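Local coordinates for 2-C-methyl-D-erythritol 4-phosphate cytidylyltransferase (Anaerococcus prevotii, PDB 4KT7), which probably transfers the cytidylyl group of CTP to 2-C-methyl-D-erythritol 4-phosphate, the second step of the DXP route to isopentenyl diphosphate, at residues G35-V39 against L40-L44; E118-F121 against L122-I125; Y177-Y180 against E181-L184. All blocks are in the same frame, centred on the assembly; numbering follows the deposited sequence. Where two conformers were deposited one is given.

In the fold
All three contacts are local and lie in series along one cytidylyltransferase chain. Contact 1 joins the short strand 37-38 to the start of helix 39-48. Contacts 2 and 3 each run along a single helix, 118-127 and 173-184. Each has a buried side and a solvent side. Contact 2 is nearest the chain centre and lies against strands of the main sheet. Contact 3 faces helices 88-97 and 196-199, on the other side of the chain centre from contact 1, with centres about 32 Å apart. Contact 1 relies on helix-start bonds and aliphatic cover of a guanidinium, contact 2 on a shared carbonyl and a probable water bridge, contact 3 on ring-carboxylate packing.

Contact 1 (G35-V39 against L40-L44)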
loop_
_atom_site.group_PDB
_atom_site.type_symbol
_atom_site.label_atom_id
_atom_site.label_comp_id
_atom_site.label_asym_id
_atom_site.label_seq_id
_atom_site.Cartn_x
_atom_site.Cartn_y
_atom_site.Cartn_z
ATOM N N GLY A 35 11.310 -17.572 8.103
ATOM C CA GLY A 35 12.414 -18.374 7.604
ATOM C C GLY A 35 13.202 -19.148 8.656
ATOM O O GLY A 35 14.288 -19.663 8.376
ATOM N N GLY A 36 12.662 -19.248 9.865
ATOM C CA GLY A 36 13.335 -19.972 10.927
ATOM C C GLY A 36 14.181 -19.075 11.812
ATOM O O GLY A 36 14.966 -19.558 12.635
ATOM N N ARG A 37 14.018 -17.766 11.662
ATOM C CA ARG A 37 14.787 -16.820 12.457
ATOM C C ARG A 37 13.877 -15.699 12.958
ATOM O O ARG A 37 13.004 -15.228 12.226
ATOM C CB ARG A 37 15.943 -16.259 11.624
ATOM C CG ARG A 37 17.054 -15.592 12.424
ATOM C CD ARG A 37 18.383 -15.715 11.685
ATOM N NE ARG A 37 18.202 -15.645 10.235
ATOM C CZ ARG A 37 18.845 -14.798 9.437
ATOM N NH1 ARG A 37 19.723 -13.945 9.944
ATOM N NH2 ARG A 37 18.613 -14.804 8.132
ATOM N N LYS A 38 14.068 -15.295 14.211
ATOM C CA LYS A 38 13.293 -14.209 14.802
ATOM C C LYS A 38 13.469 -12.969 13.926
ATOM O O LYS A 38 14.583 -12.671 13.498
ATOM C CB LYS A 38 13.763 -13.932 16.231
ATOM C CG LYS A 38 13.535 -15.086 17.197
ATOM C CD LYS A 38 14.087 -14.759 18.578
ATOM C CE LYS A 38 15.049 -15.835 19.074
ATOM N NZ LYS A 38 14.394 -17.154 19.257
ATOM N N VAL A 39 12.376 -12.271 13.633
ATOM C CA VAL A 39 12.434 -11.117 12.733
ATOM C C VAL A 39 13.457 -10.071 13.168
ATOM O O VAL A 39 14.171 -9.504 12.336
ATOM C CB VAL A 39 11.044 -10.491 12.531
ATOM C CG1 VAL A 39 11.147 -9.155 11.814
ATOM C CG2 VAL A 39 10.150 -11.469 11.752
ATOM N N LEU A 40 13.558 -9.840 14.470
ATOM C CA LEU A 40 14.458 -8.813 14.976
ATOM C C LEU A 40 15.905 -9.207 14.708
ATOM O O LEU A 40 16.748 -8.344 14.479
ATOM C CB LEU A 40 14.235 -8.578 16.474
ATOM C CG LEU A 40 15.116 -7.494 17.098
ATOM C CD1 LEU A 40 14.924 -6.160 16.385
ATOM C CD2 LEU A 40 14.823 -7.351 18.586
ATOM N N GLU A 41 16.187 -10.509 14.726
ATOM C CA GLU A 41 17.545 -10.993 14.487
ATOM C C GLU A 41 17.986 -10.738 13.054
ATOM O O GLU A 41 19.135 -10.381 12.807
ATOM C CB GLU A 41 17.656 -12.488 14.785
ATOM C CG GLU A 41 17.758 -12.843 16.248
ATOM C CD GLU A 41 18.019 -14.324 16.446
ATOM O OE1 GLU A 41 17.066 -15.123 16.312
ATOM O OE2 GLU A 41 19.183 -14.694 16.707
ATOM N N ILE A 42 17.076 -10.925 12.104
ATOM C CA ILE A 42 17.398 -10.685 10.699
ATOM C C ILE A 42 17.713 -9.200 10.512
ATOM O O ILE A 42 18.661 -8.826 9.809
ATOM C CB ILE A 42 16.219 -11.097 9.780
ATOM C CG1 ILE A 42 15.844 -12.565 10.026
ATOM C CG2 ILE A 42 16.553 -10.853 8.311
ATOM C CD1 ILE A 42 14.468 -12.928 9.533
ATOM N N THR A 43 16.920 -8.354 11.162
ATOM C CA THR A 43 17.098 -6.913 11.079
ATOM C C THR A 43 18.431 -6.500 11.680
ATOM O O THR A 43 19.219 -5.772 11.061
ATOM C CB THR A 43 15.999 -6.189 11.860
ATOM O OG1 THR A 43 14.719 -6.631 11.391
ATOM C CG2 THR A 43 16.121 -4.670 11.690
ATOM N N LEU A 44 18.678 -6.977 12.893
ATOM C CA LEU A 44 19.884 -6.624 13.635
ATOM C C LEU A 44 21.131 -7.136 12.914
ATOM O O LEU A 44 22.177 -6.474 12.908
ATOM C CB LEU A 44 19.780 -7.187 15.048
ATOM C CG LEU A 44 20.641 -6.548 16.123
ATOM C CD1 LEU A 44 20.538 -5.036 16.047
ATOM C CD2 LEU A 44 20.192 -7.040 17.488
#
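Arg37 carries CG anti to its backbone N (chi1 -163°) and bends at chi3, and in the conformer given this lays its guanidinium against Ile42. There CG1 of Ile42 sits over the centre of one guanidinium face, 3.8 Å from Arg37 CZ. Asp45, one turn further along the helix, takes Arg37 NH1 in a salt bridge. In this conformer the aliphatic contact and the charge pair both favour the orientation of the group.

Glu41 meets Lys38 along its alkyl chain. Glu41 OE1 lies 3.5 Å from both CB and CE of Lys38. The ammonium is near but not paired, with Lys38 NZ 4.5 Å from Glu41 OE1, so the attraction is probably loose.

The backbone turns into the helix here. Lys38 O receives weak bonds from Glu41 N and Ile42 N. Thr43 N bonds to Val39 O at 3.2 Å (N-H...O 161°). Thr43 OG1 hydrogen-bonds to Gly111 O, just after strand 105-110, and has Val39 O as a second acceptor within reach at 3.1 Å. Val39 and Leu40 face inward, Leu40 onto strands 10-16 and 55-60. The arrangement is a strand-to-helix junction with Lys38 at the N-cap position.

Contact 2 (E118-F121 against L122-I125)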
loop_
_atom_site.group_PDB
_atom_site.type_symbol
_atom_site.label_atom_id
_atom_site.label_comp_id
_atom_site.label_asym_id
_atom_site.label_seq_id
_atom_site.Cartn_x
_atom_site.Cartn_y
_atom_site.Cartn_z
ATOM N N GLU A 118 21.276 -3.543 3.270
ATOM C CA GLU A 118 22.358 -2.701 3.769
ATOM C C GLU A 118 22.518 -1.434 2.915
ATOM O O GLU A 118 22.767 -0.344 3.435
ATOM C CB GLU A 118 23.640 -3.525 3.771
ATOM C CG GLU A 118 24.836 -2.872 4.411
ATOM C CD GLU A 118 26.064 -3.756 4.310
ATOM O OE1 GLU A 118 25.906 -4.994 4.455
ATOM O OE2 GLU A 118 27.173 -3.222 4.073
ATOM N N GLU A 119 22.346 -1.575 1.602
ATOM C CA GLU A 119 22.430 -0.440 0.684
ATOM C C GLU A 119 21.402 0.648 0.983
ATOM O O GLU A 119 21.670 1.838 0.796
ATOM C CB GLU A 119 22.261 -0.918 -0.757
ATOM C CG GLU A 119 22.557 0.133 -1.794
ATOM C CD GLU A 119 21.840 -0.123 -3.112
ATOM O OE1 GLU A 119 20.715 -0.677 -3.093
ATOM O OE2 GLU A 119 22.403 0.239 -4.170
ATOM N N LEU A 120 20.221 0.258 1.450
ATOM C CA LEU A 120 19.198 1.236 1.772
ATOM C C LEU A 120 19.604 2.062 2.982
ATOM O O LEU A 120 19.349 3.276 3.040
ATOM C CB LEU A 120 17.862 0.541 2.037
ATOM C CG LEU A 120 16.678 1.451 2.323
ATOM C CD1 LEU A 120 16.449 2.378 1.144
ATOM C CD2 LEU A 120 15.410 0.635 2.631
ATOM N N PHE A 121 20.216 1.408 3.968
ATOM C CA PHE A 121 20.736 2.139 5.126
ATOM C C PHE A 121 21.858 3.097 4.748
ATOM O O PHE A 121 21.907 4.221 5.244
ATOM C CB PHE A 121 21.237 1.170 6.198
ATOM C CG PHE A 121 20.127 0.421 6.892
ATOM C CD1 PHE A 121 19.419 1.012 7.926
ATOM C CD2 PHE A 121 19.798 -0.874 6.508
ATOM C CE1 PHE A 121 18.389 0.315 8.580
ATOM C CE2 PHE A 121 18.779 -1.565 7.148
ATOM C CZ PHE A 121 18.076 -0.965 8.184
ATOM N N LEU A 122 22.766 2.647 3.884
ATOM C CA LEU A 122 23.851 3.505 3.403
ATOM C C LEU A 122 23.310 4.695 2.612
ATOM O O LEU A 122 23.790 5.823 2.764
ATOM C CB LEU A 122 24.814 2.703 2.531
ATOM C CG LEU A 122 25.624 1.612 3.247
ATOM C CD1 LEU A 122 26.516 0.835 2.274
ATOM C CD2 LEU A 122 26.466 2.231 4.353
ATOM N N LYS A 123 22.301 4.458 1.775
ATOM C CA LYS A 123 21.705 5.542 0.994
ATOM C C LYS A 123 21.048 6.566 1.895
ATOM O O LYS A 123 21.106 7.775 1.630
ATOM C CB LYS A 123 20.675 4.993 0.007
ATOM C CG LYS A 123 21.305 4.327 -1.219
ATOM C CD LYS A 123 20.329 3.320 -1.847
ATOM C CE LYS A 123 19.044 4.001 -2.302
ATOM N NZ LYS A 123 17.966 3.037 -2.723
ATOM N N THR A 124 20.401 6.084 2.951
ATOM C CA THR A 124 19.753 6.979 3.904
ATOM C C THR A 124 20.814 7.800 4.634
ATOM O O THR A 124 20.673 9.011 4.790
ATOM C CB THR A 124 18.926 6.174 4.913
ATOM O OG1 THR A 124 18.024 5.337 4.193
ATOM C CG2 THR A 124 18.130 7.089 5.822
ATOM N N ILE A 125 21.891 7.148 5.066
ATOM C CA ILE A 125 22.989 7.865 5.728
ATOM C C ILE A 125 23.647 8.912 4.798
ATOM O O ILE A 125 23.866 10.068 5.189
ATOM C CB ILE A 125 24.035 6.863 6.279
ATOM C CG1 ILE A 125 23.453 6.109 7.473
ATOM C CG2 ILE A 125 25.353 7.548 6.688
ATOM C CD1 ILE A 125 24.392 5.034 8.004
HETATM O O HOH W 1 17.878 0.278 -2.175
#
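Leu120 O is gripped twice by Thr124. The hydroxyl OG1 of Thr124 donates to Leu120 O at 2.7 Å, and the backbone N of Thr124 donates to the same oxygen at 3.0 Å. The two donors come from opposite faces of the carbonyl plane. Thr124 has OG1 anti to its carbonyl carbon (chi1 -54°), which turns the hydroxyl back along the helix. The buried hydroxyl thus finds its acceptor within its own helix. Thr124 also packs on Val134, Thr136, Pro168 and Ala170 of the sheet.

On the outer side, Glu119 and Lys123 cross at an angle. Their alkyl parts touch, with Glu119 CG 3.9 Å from Lys123 CD. The charged ends do not meet directly, for Glu119 OE1 and Lys123 NZ are 4.6 Å apart. A water lies between them. It accepts from Lys123 NZ at 2.8 Å and can donate to Glu119 OE1 at 3.1 Å, a bond that competes with other acceptors. Lys123 NZ also hydrogen-bonds to His210 O on strand 206-210, so the lysine links the helix to the sheet. Its chi1 of -76° puts CG beside the backbone N, and Lys123 CG lies 3.2 Å from Glu119 O. The chi3 bend turns only CE and NZ.

Backbone bonds of the alpha-helix complete the set. Phe121 points to the core, edge-to-face with His109. Glu118 is held by a salt bridge to Arg49. The chemistry implies two regimes on one helix: inside, a threonine satisfied by a local carbonyl; outside, a lysine held by His210 O, with a water probably relaying to Glu119.

Contact 3 (Y177-Y180 against E181-L184); sequences YAMY and EKYL
Tyr177 and Glu181 meet one turn apart on alpha-helix 173-184, which packs beside helices 88-97 and 196-199 in the cytidylyltransferase fold.

The backbone bonds are regular i to i+4 pairs. Glu181 N, Lys182 N, Tyr183 N and Leu184 N donate to Tyr177 O, Ala178 O, Met179 O and Tyr180 O in turn. The Met179 bond, from Tyr183 N to Met179 O, measures 2.8 Å.

The ring contact is between Tyr177 and Glu181. Tyr177 has CG anti to the backbone N (chi1 -168°), and this brings its CD1-CE1 side up to the Glu181 carboxylate, the two side chains crossing at a slant. The carboxylate carbon CD of Glu181 is 3.5 Å from Tyr177 CE1. The carboxylate is turned 64° from the ring plane. The ring of Tyr177 also meets Phe93. A serine here would probably leave the Glu181 carboxylate without its ring neighbour and Phe93 without its ring partner.

Tyr180 is the buried polar residue. Its ring packs on Arg88, Thr92 and Leu196, and its OH hydrogen-bonds to Asp193, which ties this helix to the segment before helix 196-199.

The aliphatic contact joins selenomethionine Met179 and Lys182. The two chains run together in one direction, while Met179 also rests on Phe200 and Leu196. Met179 kinks twice, and its terminal CE comes to 3.9 Å from Lys182 CD.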
loop_
_atom_site.group_PDB
_atom_site.type_symbol
_atom_site.label_atom_id
_atom_site.label_comp_id
_atom_site.label_asym_id
_atom_site.label_seq_id
_atom_site.Cartn_x
_atom_site.Cartn_y
_atom_site.Cartn_z
ATOM N N TYR A 177 15.953 15.668 18.260
ATOM C CA TYR A 177 15.747 15.681 19.702
ATOM C C TYR A 177 14.944 16.918 20.107
ATOM O O TYR A 177 14.018 16.823 20.920
ATOM C CB TYR A 177 17.087 15.658 20.447
ATOM C CG TYR A 177 16.975 15.369 21.938
ATOM C CD1 TYR A 177 16.628 16.371 22.842
ATOM C CD2 TYR A 177 17.241 14.098 22.446
ATOM C CE1 TYR A 177 16.537 16.108 24.212
ATOM C CE2 TYR A 177 17.169 13.834 23.819
ATOM C CZ TYR A 177 16.814 14.838 24.690
ATOM O OH TYR A 177 16.729 14.572 26.038
ATOM N N ALA A 178 15.297 18.082 19.559
ATOM C CA ALA A 178 14.576 19.317 19.902
ATOM C C ALA A 178 13.111 19.239 19.453
ATOM O O ALA A 178 12.194 19.650 20.175
ATOM C CB ALA A 178 15.261 20.537 19.281
HETATM N N MSE A 179 12.894 18.704 18.263
HETATM C CA MSE A 179 11.543 18.523 17.739
HETATM C C MSE A 179 10.754 17.598 18.660
HETATM O O MSE A 179 9.562 17.803 18.881
HETATM C CB MSE A 179 11.593 17.896 16.338
HETATM C CG MSE A 179 12.144 18.776 15.193
HETATM SE SE MSE A 179 11.110 20.406 15.015
HETATM C CE MSE A 179 12.283 21.556 16.068
ATOM N N TYR A 180 11.423 16.569 19.180
ATOM C CA TYR A 180 10.776 15.611 20.068
ATOM C C TYR A 180 10.334 16.247 21.380
ATOM O O TYR A 180 9.233 15.969 21.890
ATOM C CB TYR A 180 11.663 14.374 20.291
ATOM C CG TYR A 180 11.085 13.156 19.612
ATOM C CD1 TYR A 180 11.341 12.896 18.277
ATOM C CD2 TYR A 180 10.216 12.312 20.290
ATOM C CE1 TYR A 180 10.784 11.788 17.638
ATOM C CE2 TYR A 180 9.649 11.218 19.667
ATOM C CZ TYR A 180 9.933 10.962 18.340
ATOM O OH TYR A 180 9.363 9.872 17.720
ATOM N N GLU A 181 11.166 17.127 21.924
ATOM C CA GLU A 181 10.762 17.838 23.132
ATOM C C GLU A 181 9.559 18.738 22.873
ATOM O O GLU A 181 8.662 18.817 23.703
ATOM C CB GLU A 181 11.928 18.640 23.692
ATOM C CG GLU A 181 13.054 17.760 24.163
ATOM C CD GLU A 181 14.141 18.545 24.887
ATOM O OE1 GLU A 181 14.843 19.350 24.224
ATOM O OE2 GLU A 181 14.283 18.355 26.119
ATOM N N LYS A 182 9.537 19.409 21.722
ATOM C CA LYS A 182 8.365 20.179 21.308
ATOM C C LYS A 182 7.128 19.299 21.161
ATOM O O LYS A 182 6.033 19.676 21.572
ATOM C CB LYS A 182 8.620 20.880 19.975
ATOM C CG LYS A 182 9.451 22.139 20.080
ATOM C CD LYS A 182 9.714 22.702 18.700
ATOM C CE LYS A 182 10.134 24.148 18.784
ATOM N NZ LYS A 182 9.080 25.011 19.418
ATOM N N TYR A 183 7.303 18.131 20.563
ATOM C CA TYR A 183 6.193 17.186 20.411
ATOM C C TYR A 183 5.613 16.747 21.748
ATOM O O TYR A 183 4.392 16.685 21.921
ATOM C CB TYR A 183 6.643 15.956 19.624
ATOM C CG TYR A 183 5.567 14.900 19.512
ATOM C CD1 TYR A 183 4.471 15.084 18.675
ATOM C CD2 TYR A 183 5.635 13.726 20.249
ATOM C CE1 TYR A 183 3.480 14.126 18.570
ATOM C CE2 TYR A 183 4.640 12.760 20.152
ATOM C CZ TYR A 183 3.567 12.965 19.311
ATOM O OH TYR A 183 2.575 12.012 19.202
ATOM N N LEU A 184 6.487 16.419 22.692
ATOM C CA LEU A 184 6.049 15.993 24.017
ATOM C C LEU A 184 5.295 17.092 24.731
ATOM O O LEU A 184 4.357 16.832 25.480
ATOM C CB LEU A 184 7.247 15.556 24.866
ATOM C CG LEU A 184 7.920 14.296 24.331
ATOM C CD1 LEU A 184 9.277 14.075 25.003
ATOM C CD2 LEU A 184 7.022 13.099 24.528
#